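Local coordinates for lipid-transfer protein (Thermomonospora curvata, PDB 6OK1) that adopts a thiolase-like fold of two related halves, as a lipid-transfer protein whose precise function is unknown, at residues A[292-297]-A[342-347]; A[84-89]-A[374-379]. One frame throughout, in Å; residues are numbered along the deposited sequence.

In the fold
Followed from the N terminus, the chain first reaches 84-89, the start of helix 86-98 in the N-terminal half. Nearly 300 residues later it meets 374-379, at the end of strand 371-375 in the C-terminal half, and contact 2 closes this large loop, joining the two halves of the thiolase-like fold. Contact 1 is nested inside it and stays within the C-terminal half: the loop after strand 290-292 meets 342-347, which leads into helix 348-359. The centres of the two contacts lie about 10 Å apart near the middle of the chain, and strand pairing between Ile292 and Thr375 joins them directly.

Contact 1 of 2, residues A[292-297]-A[342-347]; sequences ILYDHF and EAYIHG
Tyr294 and Tyr344 bring their hydroxyl ends together around one water, an example of two loops meeting through aromatic side chains. Tyr294 OH and Tyr344 OH each lie 2.6 Å from that water, which sits at the edge of the Tyr344 ring, in its plane. The rings themselves do not stack: Tyr294 OH comes to the edge of Tyr344, 3.5 Å from its CE1. Both side chains have CG anti to the backbone N (chi1 -159° in Tyr294, -173° in Tyr344), which brings the phenol ends toward the facing loop although neither CB points straight across.

The Tyr294 ring also runs along the backbone of the facing loop, its OH 3.4 Å from His346 CA. Gly347, with positive phi, presents its bare CA to Tyr294 CE2 at 3.5 Å. The side chains of His296 and Tyr344 run next to each other in a common direction. His296 CB is 3.6 Å from Tyr344 CE1, and His296 CD2 is 3.5 Å from Tyr344 OH. Their rings meet obliquely, planes at 32°, neither stacked nor edge-to-face. Tyr294 CE1 lies over the rim of one face of the imidazole and Phe297 CD2 over the centre of the opposite face. His346 turns back over Tyr344, placing CD2 3.5 Å above the ring centre, while its NE2 is hydrogen-bonded to Glu113.

Gly347 is the N-cap residue of helix 348-359. The whole is an aromatic, water-bridged junction of two loops in the C-terminal half of a thiolase-like fold, one leaving a strand and the other entering a helix.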
ATOM      1  N   ILE A 292      -2.028  -9.682 -23.724  1.00 25.84           N
ATOM      2  CA  ILE A 292      -3.116  -9.031 -23.013  1.00 26.17           C
ATOM      3  C   ILE A 292      -2.581  -7.643 -22.671  1.00 22.10           C
ATOM      4  O   ILE A 292      -1.754  -7.508 -21.765  1.00 23.66           O
ATOM      5  CB  ILE A 292      -3.535  -9.815 -21.764  1.00 22.54           C
ATOM      6  CG1 ILE A 292      -3.950 -11.262 -22.094  1.00 25.18           C
ATOM      7  CG2 ILE A 292      -4.645  -9.044 -20.999  1.00 25.39           C
ATOM      8  CD1 ILE A 292      -5.111 -11.407 -23.047  1.00 27.30           C
ATOM      9  N   LEU A 293      -2.994  -6.626 -23.442  1.00 20.98           N
ATOM     10  CA  LEU A 293      -2.422  -5.284 -23.379  1.00 25.79           C
ATOM     11  C   LEU A 293      -3.438  -4.353 -22.733  1.00 22.83           C
ATOM     12  O   LEU A 293      -4.545  -4.165 -23.255  1.00 23.80           O
ATOM     13  CB  LEU A 293      -2.009  -4.788 -24.769  1.00 23.33           C
ATOM     14  CG  LEU A 293      -0.919  -5.642 -25.431  1.00 23.23           C
ATOM     15  CD1 LEU A 293      -0.561  -5.029 -26.795  1.00 27.09           C
ATOM     16  CD2 LEU A 293       0.319  -5.779 -24.526  1.00 26.82           C
ATOM     17  N   TYR A 294      -3.059  -3.802 -21.576  1.00 21.84           N
ATOM     18  CA  TYR A 294      -3.947  -2.961 -20.783  1.00 21.46           C
ATOM     19  C   TYR A 294      -4.530  -1.841 -21.627  1.00 22.96           C
ATOM     20  O   TYR A 294      -3.804  -1.088 -22.290  1.00 22.53           O
ATOM     21  CB  TYR A 294      -3.165  -2.386 -19.613  1.00 22.26           C
ATOM     22  CG  TYR A 294      -3.985  -1.902 -18.429  1.00 19.39           C
ATOM     23  CD1 TYR A 294      -4.556  -0.635 -18.415  1.00 21.02           C
ATOM     24  CD2 TYR A 294      -4.088  -2.688 -17.294  1.00 19.89           C
ATOM     25  CE1 TYR A 294      -5.236  -0.183 -17.277  1.00 21.60           C
ATOM     26  CE2 TYR A 294      -4.754  -2.254 -16.172  1.00 24.38           C
ATOM     27  CZ  TYR A 294      -5.315  -1.000 -16.163  1.00 23.64           C
ATOM     28  OH  TYR A 294      -5.977  -0.584 -15.031  1.00 21.38           O
ATOM     29  N   ASP A 295      -5.844  -1.692 -21.536  1.00 18.78           N
ATOM     30  CA  ASP A 295      -6.598  -0.964 -22.540  1.00 19.83           C
ATOM     31  C   ASP A 295      -7.795  -0.269 -21.911  1.00 20.65           C
ATOM     32  O   ASP A 295      -8.888  -0.259 -22.483  1.00 24.70           O
ATOM     33  CB  ASP A 295      -7.063  -1.901 -23.646  1.00 20.97           C
ATOM     34  CG  ASP A 295      -8.021  -2.947 -23.138  1.00 25.33           C
ATOM     35  OD1 ASP A 295      -7.792  -3.439 -22.019  1.00 22.52           O
ATOM     36  OD2 ASP A 295      -8.984  -3.271 -23.861  1.00 25.00           O
ATOM     37  N   HIS A 296      -7.614   0.331 -20.727  1.00 22.74           N
ATOM     38  CA  HIS A 296      -8.705   1.147 -20.187  1.00 20.85           C
ATOM     39  C   HIS A 296      -8.967   2.349 -21.075  1.00 22.44           C
ATOM     40  O   HIS A 296     -10.109   2.810 -21.168  1.00 22.56           O
ATOM     41  CB  HIS A 296      -8.465   1.563 -18.745  1.00 24.22           C
ATOM     42  CG  HIS A 296      -7.270   2.428 -18.527  1.00 22.99           C
ATOM     43  ND1 HIS A 296      -6.150   2.379 -19.326  1.00 26.64           N
ATOM     44  CD2 HIS A 296      -7.016   3.362 -17.575  1.00 28.86           C
ATOM     45  CE1 HIS A 296      -5.244   3.223 -18.859  1.00 31.70           C
ATOM     46  NE2 HIS A 296      -5.750   3.842 -17.809  1.00 29.13           N
ATOM     47  N   PHE A 297      -7.945   2.793 -21.807  1.00 22.19           N
ATOM     48  CA  PHE A 297      -8.068   3.716 -22.930  1.00 24.04           C
ATOM     49  C   PHE A 297      -7.295   3.119 -24.095  1.00 24.24           C
ATOM     50  O   PHE A 297      -6.219   2.544 -23.906  1.00 26.96           O
ATOM     51  CB  PHE A 297      -7.515   5.107 -22.568  1.00 22.80           C
ATOM     52  CG  PHE A 297      -8.247   5.754 -21.437  1.00 20.95           C
ATOM     53  CD1 PHE A 297      -9.463   6.382 -21.651  1.00 23.37           C
ATOM     54  CD2 PHE A 297      -7.742   5.698 -20.147  1.00 23.33           C
ATOM     55  CE1 PHE A 297     -10.154   6.955 -20.599  1.00 23.14           C
ATOM     56  CE2 PHE A 297      -8.436   6.269 -19.105  1.00 24.66           C
ATOM     57  CZ  PHE A 297      -9.627   6.902 -19.332  1.00 24.05           C
ATOM     58  N   GLU A 342     -14.560  -6.404 -21.823  1.00 23.96           N
ATOM     59  CA  GLU A 342     -15.026  -7.362 -20.811  1.00 27.38           C
ATOM     60  C   GLU A 342     -15.431  -6.614 -19.545  1.00 25.45           C
ATOM     61  O   GLU A 342     -16.607  -6.601 -19.170  1.00 25.62           O
ATOM     62  CB  GLU A 342     -13.960  -8.418 -20.505  1.00 23.85           C
ATOM     63  CG  GLU A 342     -14.433  -9.384 -19.412  1.00 26.38           C
ATOM     64  CD  GLU A 342     -13.444 -10.477 -19.093  1.00 30.86           C
ATOM     65  OE1 GLU A 342     -12.489 -10.181 -18.369  1.00 25.83           O
ATOM     66  OE2 GLU A 342     -13.626 -11.626 -19.534  1.00 26.85           O
ATOM     67  N   ALA A 343     -14.468  -5.979 -18.882  1.00 26.08           N
ATOM     68  CA  ALA A 343     -14.703  -5.365 -17.588  1.00 25.59           C
ATOM     69  C   ALA A 343     -13.433  -4.656 -17.158  1.00 21.70           C
ATOM     70  O   ALA A 343     -12.329  -5.104 -17.483  1.00 22.03           O
ATOM     71  CB  ALA A 343     -15.082  -6.399 -16.520  1.00 23.53           C
ATOM     72  N   TYR A 344     -13.606  -3.577 -16.401  1.00 23.83           N
ATOM     73  CA  TYR A 344     -12.491  -2.787 -15.869  1.00 27.22           C
ATOM     74  C   TYR A 344     -12.242  -3.221 -14.424  1.00 20.00           C
ATOM     75  O   TYR A 344     -12.697  -2.590 -13.473  1.00 22.78           O
ATOM     76  CB  TYR A 344     -12.817  -1.303 -15.958  1.00 24.91           C
ATOM     77  CG  TYR A 344     -11.709  -0.327 -15.611  1.00 22.87           C
ATOM     78  CD1 TYR A 344     -10.366  -0.621 -15.839  1.00 21.89           C
ATOM     79  CD2 TYR A 344     -12.028   0.904 -15.072  1.00 22.15           C
ATOM     80  CE1 TYR A 344      -9.367   0.321 -15.527  1.00 21.43           C
ATOM     81  CE2 TYR A 344     -11.052   1.841 -14.767  1.00 24.88           C
ATOM     82  CZ  TYR A 344      -9.722   1.537 -15.006  1.00 25.73           C
ATOM     83  OH  TYR A 344      -8.766   2.479 -14.715  1.00 27.51           O
ATOM     84  N   ILE A 345     -11.501  -4.326 -14.260  1.00 19.89           N
ATOM     85  CA  ILE A 345     -11.076  -4.744 -12.931  1.00 21.38           C
ATOM     86  C   ILE A 345      -9.593  -4.400 -12.770  1.00 23.88           C
ATOM     87  O   ILE A 345      -8.796  -5.183 -12.230  1.00 21.36           O
ATOM     88  CB  ILE A 345     -11.352  -6.237 -12.692  1.00 21.86           C
ATOM     89  CG1 ILE A 345     -12.729  -6.627 -13.268  1.00 24.74           C
ATOM     90  CG2 ILE A 345     -11.286  -6.521 -11.206  1.00 25.84           C
ATOM     91  CD1 ILE A 345     -13.931  -5.899 -12.620  1.00 25.37           C
ATOM     92  N   HIS A 346      -9.237  -3.194 -13.222  1.00 23.64           N
ATOM     93  CA  HIS A 346      -7.887  -2.645 -13.115  1.00 21.03           C
ATOM     94  C   HIS A 346      -6.836  -3.693 -13.479  1.00 21.12           C
ATOM     95  O   HIS A 346      -5.801  -3.819 -12.802  1.00 21.02           O
ATOM     96  CB  HIS A 346      -7.657  -2.069 -11.718  1.00 20.77           C
ATOM     97  CG  HIS A 346      -8.528  -0.893 -11.402  1.00 24.88           C
ATOM     98  ND1 HIS A 346      -8.310  -0.077 -10.310  1.00 32.15           N
ATOM     99  CD2 HIS A 346      -9.620  -0.394 -12.031  1.00 27.17           C
ATOM    100  CE1 HIS A 346      -9.230   0.874 -10.285  1.00 39.26           C
ATOM    101  NE2 HIS A 346     -10.038   0.700 -11.315  1.00 27.21           N
ATOM    102  N   GLY A 347      -7.087  -4.422 -14.581  1.00 23.98           N
ATOM    103  CA  GLY A 347      -6.122  -5.316 -15.202  1.00 24.54           C
ATOM    104  C   GLY A 347      -6.138  -6.742 -14.694  1.00 21.29           C
ATOM    105  O   GLY A 347      -5.619  -7.639 -15.369  1.00 22.84           O
TER
HETATM  106  O   HOH W   1      -6.227   2.030 -14.724  1.00 27.94           O

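Contact 2 of 2, residues A[84-89]-A[374-379]; sequences GAACGT and VTAGTG
The backbones come closest at two glycines, Gly84 and Gly377, whose CA atoms are 3.8 Å apart where the approach to helix 86-98 passes the chain just beyond strand 371-375. Gly84 CA lies 3.5 Å from Gly377 N, and neither glycine has a side chain to separate the backbones.

Beside this close approach, the Ala376 methyl points into the first turn of the helix. Its CB is 3.4 Å from Gly84 O and 4.2 Å from Ala86 CB. Farther along, Cys87 holds SG anti to its carbonyl carbon (chi1 -71°), which directs the sulfur at the end of the strand, 3.7 Å from Val374 O. Val374 CG1 meets the same sulfur at 3.9 Å, and Ala376 CB approaches it from farther down the segment. On the helix itself, Thr89 OG1 donates to Ala86 O over 2.8 Å.

Gly84 O accepts from Ser383 OG, and Gly377 pairs with Gly83 through the backbone. What meets across the contact is methyl groups, the Cys87 sulfur, glycine backbone and the carbonyl oxygens of Gly84 and Val374, so the two halves of the fold are joined here by close, buried van der Waals packing of small residues.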
ATOM      1  N   GLY A  84      -1.721   0.033 -12.451  1.00 19.21           N
ATOM      2  CA  GLY A  84      -0.302  -0.262 -12.671  1.00 17.82           C
ATOM      3  C   GLY A  84       0.155  -1.480 -11.895  1.00 20.95           C
ATOM      4  O   GLY A  84       1.160  -2.130 -12.224  1.00 20.98           O
ATOM      5  N   ALA A  85      -0.560  -1.775 -10.809  1.00 19.27           N
ATOM      6  CA  ALA A  85      -0.143  -2.797  -9.873  1.00 16.96           C
ATOM      7  C   ALA A  85      -0.516  -4.228 -10.251  1.00 18.64           C
ATOM      8  O   ALA A  85      -0.027  -5.161  -9.605  1.00 19.75           O
ATOM      9  CB  ALA A  85      -0.773  -2.500  -8.499  1.00 19.43           C
ATOM     10  N   ALA A  86      -1.394  -4.433 -11.229  1.00 20.78           N
ATOM     11  CA  ALA A  86      -2.035  -5.733 -11.373  1.00 21.53           C
ATOM     12  C   ALA A  86      -1.020  -6.860 -11.499  1.00 22.52           C
ATOM     13  O   ALA A  86      -1.112  -7.874 -10.802  1.00 21.46           O
ATOM     14  CB  ALA A  86      -2.969  -5.716 -12.588  1.00 20.65           C
ATOM     15  N   CYS A  87      -0.053  -6.709 -12.405  1.00 20.39           N
ATOM     16  CA  CYS A  87       0.940  -7.762 -12.596  1.00 22.78           C
ATOM     17  C   CYS A  87       1.959  -7.781 -11.457  1.00 21.23           C
ATOM     18  O   CYS A  87       2.494  -8.846 -11.117  1.00 22.29           O
ATOM     19  CB  CYS A  87       1.612  -7.561 -13.943  1.00 22.68           C
ATOM     20  SG  CYS A  87       0.497  -7.946 -15.324  1.00 24.68           S
ATOM     21  N   GLY A  88       2.203  -6.622 -10.846  1.00 20.72           N
ATOM     22  CA  GLY A  88       3.037  -6.566  -9.659  1.00 21.12           C
ATOM     23  C   GLY A  88       2.531  -7.414  -8.509  1.00 20.37           C
ATOM     24  O   GLY A  88       3.338  -7.969  -7.753  1.00 19.82           O
ATOM     25  N   THR A  89       1.204  -7.556  -8.358  1.00 21.98           N
ATOM     26  CA  THR A  89       0.721  -8.399  -7.267  1.00 20.02           C
ATOM     27  C   THR A  89       1.153  -9.836  -7.488  1.00 20.24           C
ATOM     28  O   THR A  89       1.522 -10.550  -6.544  1.00 19.53           O
ATOM     29  CB  THR A  89      -0.805  -8.332  -7.090  1.00 19.90           C
ATOM     30  OG1 THR A  89      -1.473  -8.954  -8.197  1.00 21.43           O
ATOM     31  CG2 THR A  89      -1.285  -6.905  -6.864  1.00 20.76           C
ATOM     32  N   VAL A 374       1.451 -10.203 -20.557  1.00 24.20           N
ATOM     33  CA  VAL A 374       0.383  -9.408 -19.956  1.00 24.58           C
ATOM     34  C   VAL A 374       0.978  -8.120 -19.418  1.00 25.83           C
ATOM     35  O   VAL A 374       2.007  -8.146 -18.734  1.00 25.58           O
ATOM     36  CB  VAL A 374      -0.340 -10.154 -18.820  1.00 27.64           C
ATOM     37  CG1 VAL A 374      -1.533  -9.284 -18.329  1.00 25.36           C
ATOM     38  CG2 VAL A 374      -0.767 -11.502 -19.259  1.00 36.60           C
ATOM     39  N   THR A 375       0.335  -6.995 -19.713  1.00 23.58           N
ATOM     40  CA  THR A 375       0.744  -5.719 -19.136  1.00 22.58           C
ATOM     41  C   THR A 375      -0.281  -5.199 -18.143  1.00 21.78           C
ATOM     42  O   THR A 375      -1.468  -5.509 -18.214  1.00 23.80           O
ATOM     43  CB  THR A 375       0.965  -4.638 -20.203  1.00 28.89           C
ATOM     44  OG1 THR A 375      -0.253  -4.397 -20.922  1.00 24.95           O
ATOM     45  CG2 THR A 375       2.044  -5.070 -21.167  1.00 26.94           C
ATOM     46  N   ALA A 376       0.192  -4.326 -17.263  1.00 20.83           N
ATOM     47  CA  ALA A 376      -0.666  -3.635 -16.313  1.00 22.02           C
ATOM     48  C   ALA A 376      -0.874  -2.171 -16.734  1.00 21.15           C
ATOM     49  O   ALA A 376      -0.648  -1.809 -17.895  1.00 22.93           O
ATOM     50  CB  ALA A 376      -0.062  -3.784 -14.919  1.00 21.18           C
ATOM     51  N   GLY A 377      -1.328  -1.344 -15.793  1.00 21.04           N
ATOM     52  CA  GLY A 377      -1.848  -0.030 -16.134  1.00 22.72           C
ATOM     53  C   GLY A 377      -0.809   0.866 -16.790  1.00 27.44           C
ATOM     54  O   GLY A 377       0.369   0.852 -16.436  1.00 21.39           O
ATOM     55  N   THR A 378      -1.274   1.687 -17.733  1.00 22.82           N
ATOM     56  CA  THR A 378      -0.412   2.559 -18.505  1.00 19.70           C
ATOM     57  C   THR A 378      -0.544   4.013 -18.053  1.00 19.68           C
ATOM     58  O   THR A 378      -1.625   4.483 -17.653  1.00 23.09           O
ATOM     59  CB  THR A 378      -0.742   2.415 -19.994  1.00 25.38           C
ATOM     60  OG1 THR A 378      -2.155   2.503 -20.159  1.00 26.81           O
ATOM     61  CG2 THR A 378      -0.313   1.065 -20.498  1.00 29.88           C
ATOM     62  N   GLY A 379       0.580   4.730 -18.116  1.00 22.84           N
ATOM     63  CA  GLY A 379       0.670   6.075 -17.604  1.00 20.82           C
ATOM     64  C   GLY A 379       1.126   6.164 -16.169  1.00 21.80           C
ATOM     65  O   GLY A 379       1.337   7.271 -15.669  1.00 20.27           O
TER